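Local coordinates for protein nucleoporin NUP82 (Chaetomium thermophilum, PDB 5CWW) that probably serves as a structural component of the nuclear pore complex, this chain being its N-terminal beta-propeller domain, at residues 45-50 with 489-494; 186-191 with 346-351; 254-259 with 389-394; 289-294 with 354-359. One frame throughout, in Å; residues are numbered along the deposited sequence.

Interaction 1 of 4, residues 45-50 with 489-494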
loop_
_atom_site.group_PDB
_atom_site.type_symbol
_atom_site.label_atom_id
_atom_site.label_comp_id
_atom_site.label_asym_id
_atom_site.label_seq_id
_atom_site.Cartn_x
_atom_site.Cartn_y
_atom_site.Cartn_z
ATOM N N PRO B 45 -8.814 8.309 -5.111
ATOM C CA PRO B 45 -9.531 8.125 -3.845
ATOM C C PRO B 45 -9.921 9.449 -3.197
ATOM O O PRO B 45 -9.310 10.478 -3.488
ATOM C CB PRO B 45 -8.521 7.369 -2.976
ATOM C CG PRO B 45 -7.192 7.734 -3.533
ATOM C CD PRO B 45 -7.398 7.915 -5.007
ATOM N N ARG B 46 -10.932 9.414 -2.334
ATOM C CA ARG B 46 -11.400 10.607 -1.641
ATOM C C ARG B 46 -11.605 10.326 -0.155
ATOM O O ARG B 46 -12.722 10.042 0.289
ATOM C CB ARG B 46 -12.705 11.117 -2.260
ATOM C CG ARG B 46 -13.175 12.446 -1.680
ATOM C CD ARG B 46 -14.539 12.860 -2.210
ATOM N NE ARG B 46 -14.935 14.172 -1.695
ATOM C CZ ARG B 46 -16.183 14.531 -1.400
ATOM N NH1 ARG B 46 -17.192 13.687 -1.567
ATOM N NH2 ARG B 46 -16.422 15.749 -0.937
ATOM N N ARG B 47 -10.515 10.407 0.603
ATOM C CA ARG B 47 -10.563 10.282 2.056
ATOM C C ARG B 47 -10.591 11.670 2.681
ATOM O O ARG B 47 -9.686 12.049 3.425
ATOM C CB ARG B 47 -9.365 9.480 2.567
ATOM C CG ARG B 47 -9.299 8.073 2.000
ATOM C CD ARG B 47 -8.278 7.214 2.724
ATOM N NE ARG B 47 -8.242 5.860 2.180
ATOM C CZ ARG B 47 -9.128 4.911 2.471
ATOM N NH1 ARG B 47 -10.131 5.161 3.304
ATOM N NH2 ARG B 47 -9.016 3.709 1.925
ATOM N N THR B 48 -11.639 12.422 2.370
ATOM C CA THR B 48 -11.701 13.837 2.711
ATOM C C THR B 48 -12.262 14.098 4.111
ATOM O O THR B 48 -12.454 15.253 4.497
ATOM C CB THR B 48 -12.552 14.595 1.681
ATOM O OG1 THR B 48 -13.740 13.847 1.400
ATOM C CG2 THR B 48 -11.769 14.786 0.389
ATOM N N ILE B 49 -12.519 13.034 4.868
ATOM C CA ILE B 49 -12.988 13.167 6.246
ATOM C C ILE B 49 -12.091 12.377 7.191
ATOM O O ILE B 49 -11.796 11.205 6.954
ATOM C CB ILE B 49 -14.447 12.689 6.413
ATOM C CG1 ILE B 49 -15.377 13.488 5.495
ATOM C CG2 ILE B 49 -14.892 12.839 7.867
ATOM C CD1 ILE B 49 -16.819 13.004 5.486
ATOM N N ALA B 50 -11.659 13.039 8.259
ATOM C CA ALA B 50 -10.881 12.410 9.321
ATOM C C ALA B 50 -11.454 12.840 10.664
ATOM O O ALA B 50 -12.198 13.816 10.729
ATOM C CB ALA B 50 -9.412 12.790 9.211
ATOM N N TRP B 489 -13.135 4.551 -8.003
ATOM C CA TRP B 489 -12.187 4.292 -6.925
ATOM C C TRP B 489 -12.922 4.012 -5.619
ATOM O O TRP B 489 -13.058 4.900 -4.775
ATOM C CB TRP B 489 -11.239 5.480 -6.748
ATOM C CG TRP B 489 -10.042 5.428 -7.640
ATOM C CD1 TRP B 489 -9.969 5.833 -8.942
ATOM C CD2 TRP B 489 -8.739 4.946 -7.295
ATOM N NE1 TRP B 489 -8.700 5.629 -9.429
ATOM C CE2 TRP B 489 -7.926 5.086 -8.438
ATOM C CE3 TRP B 489 -8.181 4.407 -6.132
ATOM C CZ2 TRP B 489 -6.585 4.707 -8.451
ATOM C CZ3 TRP B 489 -6.851 4.031 -6.146
ATOM C CH2 TRP B 489 -6.066 4.183 -7.298
ATOM N N PRO B 490 -13.409 2.775 -5.449
ATOM C CA PRO B 490 -14.050 2.419 -4.178
ATOM C C PRO B 490 -13.016 2.310 -3.058
ATOM O O PRO B 490 -11.860 1.992 -3.338
ATOM C CB PRO B 490 -14.711 1.072 -4.484
ATOM C CG PRO B 490 -13.888 0.490 -5.587
ATOM C CD PRO B 490 -13.419 1.657 -6.411
ATOM N N MET B 491 -13.427 2.568 -1.818
ATOM C CA MET B 491 -12.494 2.645 -0.694
ATOM C C MET B 491 -12.940 1.810 0.501
ATOM O O MET B 491 -14.129 1.720 0.789
ATOM C CB MET B 491 -12.332 4.097 -0.249
ATOM C CG MET B 491 -11.835 5.037 -1.332
ATOM S SD MET B 491 -11.998 6.765 -0.837
ATOM C CE MET B 491 -13.759 7.006 -1.039
ATOM N N PHE B 492 -11.976 1.215 1.195
ATOM C CA PHE B 492 -12.236 0.568 2.478
ATOM C C PHE B 492 -12.214 1.598 3.607
ATOM O O PHE B 492 -11.506 2.603 3.526
ATOM C CB PHE B 492 -11.196 -0.519 2.766
ATOM C CG PHE B 492 -11.466 -1.834 2.086
ATOM C CD1 PHE B 492 -12.714 -2.432 2.157
ATOM C CD2 PHE B 492 -10.459 -2.481 1.384
ATOM C CE1 PHE B 492 -12.955 -3.648 1.536
ATOM C CE2 PHE B 492 -10.692 -3.696 0.764
ATOM C CZ PHE B 492 -11.944 -4.281 0.842
ATOM N N SER B 493 -12.995 1.340 4.651
ATOM C CA SER B 493 -12.929 2.115 5.888
ATOM C C SER B 493 -13.100 1.178 7.073
ATOM O O SER B 493 -13.943 0.284 7.037
ATOM C CB SER B 493 -14.009 3.195 5.922
ATOM O OG SER B 493 -13.920 4.049 4.800
ATOM N N GLU B 494 -12.319 1.387 8.127
ATOM C CA GLU B 494 -12.409 0.534 9.306
ATOM C C GLU B 494 -13.608 0.925 10.165
ATOM O O GLU B 494 -14.019 2.085 10.185
ATOM C CB GLU B 494 -11.122 0.604 10.132
ATOM C CG GLU B 494 -11.133 -0.313 11.355
ATOM C CD GLU B 494 -9.802 -0.357 12.082
ATOM O OE1 GLU B 494 -8.843 0.302 11.625
ATOM O OE2 GLU B 494 -9.719 -1.057 13.116
#
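The guanidinium of Arg47 grips the carbonyl oxygen of Phe492 end-on with two nitrogens, a clamp that joins two different blades of the beta-propeller. NH1 lies 2.9 Å from Phe492 O and meets it almost head-on, while NH2, 3.2 Å from the same Phe492 O, comes in the carbonyl plane on a lone pair. The oxygen sits in the guanidinium plane, and the two bonds together fix how the group is turned. Its NH2 also makes a salt bridge to Asp391. With CG beside the backbone N (chi1 -60°) and the chain extended to NE, the arginine spans the distance from its loop to strand 491-494. An alanine here would remove the guanidinium, and Phe492 O would probably lose both donors and Asp391 its counter-charge.

Outward from this clamp, Met491 slides past Arg47 in the opposite direction, its CB over one guanidinium face, 4.0 Å from Arg47 NH2. Pro45 CD rests over one face of the Trp489 indole, 3.8 Å from Trp489 CE3, although a second tryptophan conformer makes this CH-pi contact provisional. The thioether of Met491 receives a weak bond from the backbone, Arg46 N lying 3.2 Å from Met491 SD.

Interaction 2 of 4, residues 186-191 with 346-351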
loop_
_atom_site.group_PDB
_atom_site.type_symbol
_atom_site.label_atom_id
_atom_site.label_comp_id
_atom_site.label_asym_id
_atom_site.label_seq_id
_atom_site.Cartn_x
_atom_site.Cartn_y
_atom_site.Cartn_z
ATOM N N ASN B 186 5.852 7.716 19.538
ATOM C CA ASN B 186 4.897 8.820 19.663
ATOM C C ASN B 186 3.880 8.883 18.520
ATOM O O ASN B 186 3.191 9.890 18.354
ATOM C CB ASN B 186 5.638 10.163 19.748
ATOM C CG ASN B 186 6.556 10.252 20.951
ATOM O OD1 ASN B 186 6.251 9.723 22.020
ATOM N ND2 ASN B 186 7.691 10.923 20.781
ATOM N N GLY B 187 3.786 7.806 17.745
ATOM C CA GLY B 187 2.907 7.777 16.590
ATOM C C GLY B 187 3.274 8.851 15.583
ATOM O O GLY B 187 2.405 9.395 14.900
ATOM N N HIS B 188 4.567 9.154 15.490
ATOM C CA HIS B 188 5.058 10.202 14.594
ATOM C C HIS B 188 5.871 9.651 13.424
ATOM O O HIS B 188 6.498 10.413 12.687
ATOM C CB HIS B 188 5.899 11.207 15.386
ATOM C CG HIS B 188 5.099 12.056 16.325
ATOM N ND1 HIS B 188 5.676 12.802 17.330
ATOM C CD2 HIS B 188 3.767 12.284 16.406
ATOM C CE1 HIS B 188 4.735 13.449 17.992
ATOM N NE2 HIS B 188 3.566 13.152 17.451
ATOM N N ALA B 189 5.852 8.332 13.250
ATOM C CA ALA B 189 6.488 7.702 12.099
ATOM C C ALA B 189 5.456 7.463 11.003
ATOM O O ALA B 189 4.453 6.779 11.220
ATOM C CB ALA B 189 7.150 6.403 12.500
ATOM N N LEU B 190 5.709 8.036 9.830
ATOM C CA LEU B 190 4.784 7.966 8.702
ATOM C C LEU B 190 5.388 7.220 7.518
ATOM O O LEU B 190 6.568 7.381 7.207
ATOM C CB LEU B 190 4.376 9.373 8.263
ATOM C CG LEU B 190 3.400 9.465 7.086
ATOM C CD1 LEU B 190 2.040 8.894 7.458
ATOM C CD2 LEU B 190 3.267 10.905 6.618
ATOM N N VAL B 191 4.566 6.405 6.865
ATOM C CA VAL B 191 4.962 5.705 5.650
ATOM C C VAL B 191 4.162 6.246 4.475
ATOM O O VAL B 191 2.932 6.242 4.506
ATOM C CB VAL B 191 4.741 4.180 5.754
ATOM C CG1 VAL B 191 5.131 3.490 4.451
ATOM C CG2 VAL B 191 5.534 3.604 6.913
ATOM N N GLU B 346 9.156 10.105 27.315
ATOM C CA GLU B 346 7.781 10.517 27.561
ATOM C C GLU B 346 6.876 10.291 26.355
ATOM O O GLU B 346 7.336 9.967 25.259
ATOM C CB GLU B 346 7.775 12.004 27.965
ATOM C CG GLU B 346 6.477 12.558 28.564
ATOM C CD GLU B 346 6.108 11.928 29.895
ATOM O OE1 GLU B 346 6.876 11.080 30.393
ATOM O OE2 GLU B 346 5.039 12.274 30.440
ATOM N N GLU B 347 5.583 10.483 26.578
ATOM C CA GLU B 347 4.580 10.440 25.529
ATOM C C GLU B 347 4.182 11.860 25.142
ATOM O O GLU B 347 3.876 12.681 26.006
ATOM C CB GLU B 347 3.373 9.636 26.006
ATOM C CG GLU B 347 2.325 9.354 24.942
ATOM C CD GLU B 347 1.296 8.334 25.397
ATOM O OE1 GLU B 347 1.206 8.079 26.617
ATOM O OE2 GLU B 347 0.580 7.785 24.533
ATOM N N ALA B 348 4.204 12.144 23.843
ATOM C CA ALA B 348 3.953 13.491 23.338
ATOM C C ALA B 348 2.582 14.007 23.767
ATOM O O ALA B 348 2.446 15.156 24.188
ATOM C CB ALA B 348 4.071 13.510 21.825
ATOM N N THR B 349 1.574 13.148 23.650
ATOM C CA THR B 349 0.217 13.477 24.069
ATOM C C THR B 349 -0.144 12.656 25.295
ATOM O O THR B 349 -1.304 12.286 25.481
ATOM C CB THR B 349 -0.813 13.193 22.960
ATOM O OG1 THR B 349 -1.028 11.780 22.855
ATOM C CG2 THR B 349 -0.337 13.737 21.623
ATOM N N GLY B 350 0.853 12.377 26.130
ATOM C CA GLY B 350 0.671 11.445 27.222
ATOM C C GLY B 350 1.299 11.787 28.556
ATOM O O GLY B 350 2.064 12.738 28.717
ATOM N N GLU B 351 0.938 10.941 29.508
ATOM C CA GLU B 351 1.380 10.964 30.896
ATOM C C GLU B 351 2.115 9.689 31.296
ATOM O O GLU B 351 2.129 9.326 32.475
ATOM C CB GLU B 351 0.203 11.200 31.836
ATOM C CG GLU B 351 -0.666 12.415 31.487
ATOM C CD GLU B 351 -1.538 12.217 30.263
ATOM O OE1 GLU B 351 -1.536 11.106 29.696
ATOM O OE2 GLU B 351 -2.226 13.182 29.866
#
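Ala348 pushes its methyl group against two side chains at once, with CB 3.9 Å from His188 CE1 and 4.2 Å from Asn186 CG. The methyl meets the imidazole obliquely at its CE1 corner; on the same histidine NE2 is hydrogen-bonded to Asp127 and the ring stacks with Phe128, which probably fixes how the imidazole is turned. Asn186 carries its CG beside the backbone N (chi1 -61°), which brings the amide to the opposing loop. There Asn186 OD1 approaches Glu346 O to 3.4 Å, two acceptors brought together without a bond, and stands 3.7 Å from Ala348 N. The contact therefore rests on van der Waals touch and carries little polar attraction, in keeping with its small extent and its position at the surface. Ala348 projects because it occupies the second position of a type I beta turn from Glu347 to Gly350, closed by a weak bond from Gly350 N to Glu347 O at 3.0 Å. The whole is a type I turn of the inserted sheet, between strands 343-345 and 354-358, resting on the loop that joins the antiparallel strands 175-180 and 189-194 of a beta-propeller blade.

Interaction 3 of 4, residues 254-259 with 389-394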
loop_
_atom_site.group_PDB
_atom_site.type_symbol
_atom_site.label_atom_id
_atom_site.label_comp_id
_atom_site.label_asym_id
_atom_site.label_seq_id
_atom_site.Cartn_x
_atom_site.Cartn_y
_atom_site.Cartn_z
ATOM N N VAL B 254 1.137 1.054 -7.896
ATOM C CA VAL B 254 0.486 0.836 -6.607
ATOM C C VAL B 254 -0.895 1.472 -6.568
ATOM O O VAL B 254 -1.067 2.628 -6.958
ATOM C CB VAL B 254 1.328 1.401 -5.445
ATOM C CG1 VAL B 254 0.653 1.123 -4.101
ATOM C CG2 VAL B 254 2.730 0.804 -5.466
ATOM N N ALA B 255 -1.873 0.700 -6.099
ATOM C CA ALA B 255 -3.228 1.197 -5.888
ATOM C C ALA B 255 -3.392 1.681 -4.453
ATOM O O ALA B 255 -3.976 2.734 -4.209
ATOM C CB ALA B 255 -4.248 0.118 -6.200
ATOM N N ALA B 256 -2.877 0.907 -3.503
ATOM C CA ALA B 256 -2.954 1.275 -2.096
ATOM C C ALA B 256 -2.048 0.398 -1.245
ATOM O O ALA B 256 -1.643 -0.687 -1.660
ATOM C CB ALA B 256 -4.390 1.182 -1.595
ATOM N N ALA B 257 -1.747 0.879 -0.045
ATOM C CA ALA B 257 -0.937 0.139 0.909
ATOM C C ALA B 257 -1.488 0.353 2.310
ATOM O O ALA B 257 -2.098 1.385 2.596
ATOM C CB ALA B 257 0.509 0.573 0.837
ATOM N N CYS B 258 -1.279 -0.628 3.180
ATOM C CA CYS B 258 -1.732 -0.510 4.554
ATOM C C CYS B 258 -0.896 -1.368 5.491
ATOM O O CYS B 258 -0.250 -2.327 5.065
ATOM C CB CYS B 258 -3.205 -0.908 4.661
ATOM S SG CYS B 258 -3.512 -2.652 4.327
ATOM N N PHE B 259 -0.892 -0.983 6.764
ATOM C CA PHE B 259 -0.436 -1.852 7.834
ATOM C C PHE B 259 -1.655 -2.562 8.398
ATOM O O PHE B 259 -2.773 -2.054 8.287
ATOM C CB PHE B 259 0.274 -1.067 8.938
ATOM C CG PHE B 259 1.661 -0.629 8.577
ATOM C CD1 PHE B 259 2.702 -1.541 8.545
ATOM C CD2 PHE B 259 1.929 0.696 8.283
ATOM C CE1 PHE B 259 3.985 -1.143 8.213
ATOM C CE2 PHE B 259 3.212 1.102 7.953
ATOM C CZ PHE B 259 4.240 0.179 7.918
ATOM N N LEU B 389 -7.265 -3.931 -8.906
ATOM C CA LEU B 389 -7.489 -3.582 -7.503
ATOM C C LEU B 389 -7.444 -2.077 -7.282
ATOM O O LEU B 389 -6.728 -1.353 -7.980
ATOM C CB LEU B 389 -6.455 -4.263 -6.602
ATOM C CG LEU B 389 -6.565 -5.785 -6.462
ATOM C CD1 LEU B 389 -5.428 -6.308 -5.605
ATOM C CD2 LEU B 389 -7.904 -6.188 -5.863
ATOM N N LYS B 390 -8.213 -1.616 -6.300
ATOM C CA LYS B 390 -8.277 -0.196 -5.974
ATOM C C LYS B 390 -8.041 0.073 -4.492
ATOM O O LYS B 390 -7.708 1.193 -4.109
ATOM C CB LYS B 390 -9.629 0.376 -6.408
ATOM C CG LYS B 390 -9.764 0.534 -7.919
ATOM C CD LYS B 390 -8.869 1.657 -8.448
ATOM C CE LYS B 390 -8.624 1.550 -9.945
ATOM N NZ LYS B 390 -9.882 1.672 -10.727
ATOM N N ASP B 391 -8.210 -0.945 -3.656
ATOM C CA ASP B 391 -7.908 -0.791 -2.239
ATOM C C ASP B 391 -7.560 -2.120 -1.590
ATOM O O ASP B 391 -7.878 -3.188 -2.112
ATOM C CB ASP B 391 -9.087 -0.157 -1.499
ATOM C CG ASP B 391 -8.653 0.635 -0.275
ATOM O OD1 ASP B 391 -7.482 0.512 0.142
ATOM O OD2 ASP B 391 -9.491 1.374 0.284
ATOM N N ILE B 392 -6.894 -2.035 -0.445
ATOM C CA ILE B 392 -6.535 -3.208 0.334
ATOM C C ILE B 392 -6.743 -2.895 1.809
ATOM O O ILE B 392 -6.452 -1.788 2.265
ATOM C CB ILE B 392 -5.077 -3.648 0.076
ATOM C CG1 ILE B 392 -4.746 -4.904 0.887
ATOM C CG2 ILE B 392 -4.103 -2.506 0.389
ATOM C CD1 ILE B 392 -3.442 -5.567 0.497
ATOM N N TYR B 393 -7.266 -3.870 2.545
ATOM C CA TYR B 393 -7.540 -3.709 3.966
ATOM C C TYR B 393 -7.228 -5.007 4.691
ATOM O O TYR B 393 -7.812 -6.048 4.393
ATOM C CB TYR B 393 -8.995 -3.303 4.195
ATOM C CG TYR B 393 -9.404 -3.278 5.649
ATOM C CD1 TYR B 393 -8.952 -2.280 6.499
ATOM C CD2 TYR B 393 -10.249 -4.249 6.167
ATOM C CE1 TYR B 393 -9.326 -2.253 7.830
ATOM C CE2 TYR B 393 -10.630 -4.230 7.494
ATOM C CZ TYR B 393 -10.165 -3.230 8.321
ATOM O OH TYR B 393 -10.543 -3.211 9.641
ATOM N N VAL B 394 -6.289 -4.941 5.629
ATOM C CA VAL B 394 -5.787 -6.134 6.293
ATOM C C VAL B 394 -6.099 -6.125 7.781
ATOM O O VAL B 394 -5.750 -5.191 8.498
ATOM C CB VAL B 394 -4.269 -6.279 6.104
ATOM C CG1 VAL B 394 -3.767 -7.573 6.746
ATOM C CG2 VAL B 394 -3.924 -6.257 4.623
HETATM O O HOH W 1 -5.399 -2.627 7.377
#
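Ala256 sets its methyl carbon CB 3.6 Å from Asp391 OD1, in the close-packed half of a contact between the strands nearest the axis of two adjoining propeller blades. The strands run parallel, their directions only 7° apart, yet side chains rather than direct backbone hydrogen bonds join them. Small residues permit the approach: Ala255 CB reaches Leu389 O at 3.4 Å, and Ile392 CG2 lies 3.7 Å from Ala256 O. Each strand carries a classic beta bulge here, Ala255 with Ala256 facing Ala275, and Lys390 with Asp391 facing Leu431.

Asp391 has its CG opposite the backbone N (chi1 -152°), and its carboxylate turns back so that Asp391 OD1 accepts from Ile392 N at 2.7 Å, well out of the carboxylate plane. The other oxygen, OD2, accepts from Phe492 N. With an alanine at this position the carboxylate is gone, and Arg47 would probably be left without its ion-pair partner and the N-H groups of Ile392 and Phe492 without their acceptor.

Toward Phe259 the strands spread. Cys258 SG, held between backbone N and carbonyl carbon (chi1 67°), lies between the diverging strands and touches Val394 CG2 at 3.6 Å. Beyond it a water takes over, donating to Phe259 O and accepting from Val394 N, a wet end to an otherwise buried seam. Strand 272-276 pairs with one partner and strand 427-432 with the other, and Ile392 also reaches across to Ala275, knitting the two blades together.

Interaction 4 of 4, residues 289-294 with 354-359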
loop_
_atom_site.group_PDB
_atom_site.type_symbol
_atom_site.label_atom_id
_atom_site.label_comp_id
_atom_site.label_asym_id
_atom_site.label_seq_id
_atom_site.Cartn_x
_atom_site.Cartn_y
_atom_site.Cartn_z
ATOM N N PRO B 289 10.746 1.628 11.314
ATOM C CA PRO B 289 11.568 2.842 11.319
ATOM C C PRO B 289 12.838 2.627 12.140
ATOM O O PRO B 289 12.983 1.568 12.752
ATOM C CB PRO B 289 10.651 3.894 11.955
ATOM C CG PRO B 289 9.617 3.125 12.690
ATOM C CD PRO B 289 9.442 1.836 11.966
ATOM N N GLN B 290 13.741 3.604 12.143
ATOM C CA GLN B 290 15.007 3.478 12.863
ATOM C C GLN B 290 14.783 3.182 14.338
ATOM O O GLN B 290 15.575 2.480 14.968
ATOM C CB GLN B 290 15.840 4.753 12.718
ATOM C CG GLN B 290 16.317 5.015 11.307
ATOM C CD GLN B 290 17.221 6.227 11.208
ATOM O OE1 GLN B 290 18.293 6.167 10.603
ATOM N NE2 GLN B 290 16.791 7.338 11.794
ATOM N N ARG B 291 13.702 3.729 14.880
ATOM C CA ARG B 291 13.333 3.507 16.272
ATOM C C ARG B 291 11.855 3.151 16.345
ATOM O O ARG B 291 11.050 3.688 15.587
ATOM C CB ARG B 291 13.639 4.747 17.111
ATOM C CG ARG B 291 15.104 4.880 17.496
ATOM C CD ARG B 291 15.414 6.257 18.059
ATOM N NE ARG B 291 15.751 7.214 17.007
ATOM C CZ ARG B 291 16.976 7.406 16.523
ATOM N NH1 ARG B 291 18.005 6.708 16.988
ATOM N NH2 ARG B 291 17.175 8.300 15.565
ATOM N N TRP B 292 11.501 2.247 17.253
ATOM C CA TRP B 292 10.138 1.727 17.316
ATOM C C TRP B 292 9.719 1.372 18.742
ATOM O O TRP B 292 10.559 1.116 19.606
ATOM C CB TRP B 292 10.001 0.499 16.407
ATOM C CG TRP B 292 10.977 -0.604 16.706
ATOM C CD1 TRP B 292 12.336 -0.556 16.585
ATOM C CD2 TRP B 292 10.664 -1.926 17.163
ATOM N NE1 TRP B 292 12.888 -1.762 16.944
ATOM C CE2 TRP B 292 11.883 -2.621 17.303
ATOM C CE3 TRP B 292 9.472 -2.590 17.469
ATOM C CZ2 TRP B 292 11.943 -3.942 17.736
ATOM C CZ3 TRP B 292 9.535 -3.903 17.900
ATOM C CH2 TRP B 292 10.760 -4.565 18.029
ATOM N N THR B 293 8.409 1.369 18.967
ATOM C CA THR B 293 7.825 1.106 20.279
ATOM C C THR B 293 6.850 -0.066 20.193
ATOM O O THR B 293 5.765 0.077 19.633
ATOM C CB THR B 293 7.083 2.339 20.822
ATOM O OG1 THR B 293 8.008 3.419 20.985
ATOM C CG2 THR B 293 6.419 2.034 22.164
ATOM N N PRO B 294 7.231 -1.231 20.742
ATOM C CA PRO B 294 6.318 -2.377 20.743
ATOM C C PRO B 294 5.455 -2.438 21.999
ATOM O O PRO B 294 5.889 -1.971 23.051
ATOM C CB PRO B 294 7.271 -3.567 20.691
ATOM C CG PRO B 294 8.462 -3.098 21.464
ATOM C CD PRO B 294 8.573 -1.606 21.224
ATOM N N ILE B 354 7.470 4.810 27.932
ATOM C CA ILE B 354 7.412 3.525 27.256
ATOM C C ILE B 354 8.733 3.160 26.589
ATOM O O ILE B 354 9.532 4.025 26.227
ATOM C CB ILE B 354 6.294 3.548 26.176
ATOM C CG1 ILE B 354 5.941 2.137 25.695
ATOM C CG2 ILE B 354 6.689 4.453 25.000
ATOM C CD1 ILE B 354 5.269 1.279 26.744
ATOM N N GLU B 355 8.942 1.856 26.442
ATOM C CA GLU B 355 10.164 1.301 25.878
ATOM C C GLU B 355 10.358 1.666 24.411
ATOM O O GLU B 355 9.424 1.591 23.612
ATOM C CB GLU B 355 10.158 -0.222 26.032
ATOM C CG GLU B 355 10.137 -0.696 27.476
ATOM C CD GLU B 355 10.206 -2.206 27.598
ATOM O OE1 GLU B 355 10.029 -2.899 26.572
ATOM O OE2 GLU B 355 10.437 -2.702 28.721
ATOM N N VAL B 356 11.583 2.054 24.068
ATOM C CA VAL B 356 11.933 2.405 22.699
ATOM C C VAL B 356 13.156 1.612 22.262
ATOM O O VAL B 356 14.216 1.691 22.883
ATOM C CB VAL B 356 12.222 3.912 22.549
ATOM C CG1 VAL B 356 12.560 4.255 21.102
ATOM C CG2 VAL B 356 11.031 4.730 23.028
ATOM N N TYR B 357 12.994 0.849 21.186
ATOM C CA TYR B 357 14.076 0.058 20.617
ATOM C C TYR B 357 14.532 0.658 19.295
ATOM O O TYR B 357 13.809 1.438 18.677
ATOM C CB TYR B 357 13.636 -1.391 20.396
ATOM C CG TYR B 357 13.237 -2.129 21.652
ATOM C CD1 TYR B 357 11.974 -1.967 22.205
ATOM C CD2 TYR B 357 14.117 -3.004 22.274
ATOM C CE1 TYR B 357 11.604 -2.647 23.351
ATOM C CE2 TYR B 357 13.756 -3.689 23.419
ATOM C CZ TYR B 357 12.498 -3.508 23.952
ATOM O OH TYR B 357 12.134 -4.185 25.092
ATOM N N THR B 358 15.736 0.290 18.870
ATOM C CA THR B 358 16.230 0.664 17.552
ATOM C C THR B 358 16.050 -0.514 16.607
ATOM O O THR B 358 15.980 -1.663 17.043
ATOM C CB THR B 358 17.712 1.076 17.581
ATOM O OG1 THR B 358 18.534 -0.090 17.724
ATOM C CG2 THR B 358 17.983 2.038 18.729
ATOM N N ARG B 359 15.956 -0.225 15.315
ATOM C CA ARG B 359 15.797 -1.279 14.323
ATOM C C ARG B 359 17.064 -2.123 14.259
ATOM O O ARG B 359 18.165 -1.575 14.212
ATOM C CB ARG B 359 15.501 -0.694 12.944
ATOM C CG ARG B 359 15.179 -1.740 11.888
ATOM C CD ARG B 359 15.642 -1.293 10.515
ATOM N NE ARG B 359 14.942 -0.096 10.059
ATOM C CZ ARG B 359 15.501 1.097 9.868
ATOM N NH1 ARG B 359 16.793 1.296 10.095
ATOM N NH2 ARG B 359 14.753 2.106 9.447
HETATM O O HOH W 2 17.191 4.185 8.333
#
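Trp292 and Tyr357 form the hydrogen-bonded pair of a short antiparallel bridge, part of a three-stranded sheet inserted between two strands of a propeller blade; Arg291 and Thr358 make the adjoining non-hydrogen-bonded pair. Trp292 N and Tyr357 O are 2.8 Å apart, and the return bond, Tyr357 N to Trp292 O, is 2.9 Å. Trp292 places CG between its backbone N and carbonyl carbon (chi1 56°), folding the indole back over the partner strand. One indole face thus receives Tyr357 CB in a CH-pi contact, and in the ring plane NE1 donates to Thr358 O at 3.1 Å, reaching that oxygen from above the carbonyl plane. Tyr357, with CG beside its backbone N (chi1 -61°), sends its phenol obliquely back toward Glu355, and the Tyr357 hydroxyl donates to Glu355 OE1; Pro294 crosses the phenol at about a right angle, CD 3.6 Å from Tyr357 CD1. Ile299 of helix 298-315 packs on Pro294 and Tyr357, and Ile337 of helix 321-338 on Trp292 and Tyr357. On the bridge's flank Thr293 CG2 packs 3.6 Å from Ile354 CG1. Arg359 lays its guanidinium over the Gln290 backbone while NE bonds to Leu288 O, and the strand end closes with Arg359 N 2.8 Å from Gln290 O.

Two of these contacts hold the propeller's interior and two its periphery. Interactions 1 and 3, centres 11 Å apart, share Asp391, which ties 45-50 and 489-494 to the strand pair of interaction 3, so three blades converge on one carboxylate. Interactions 2 and 4, whose centres are also 11 Å apart, lie on the same side of the chain's centre and involve the insertion containing strand 354-358; they touch where Ala189 meets Pro289. Interaction 2 reaches inward too, Val191 packing on Phe259 of interaction 3. Along the chain, interaction 1 encloses the other three and interaction 4 nests within interaction 3, whereas interaction 2 crosses both, lacing sequence-distant blades and the inserted sheet into one domain.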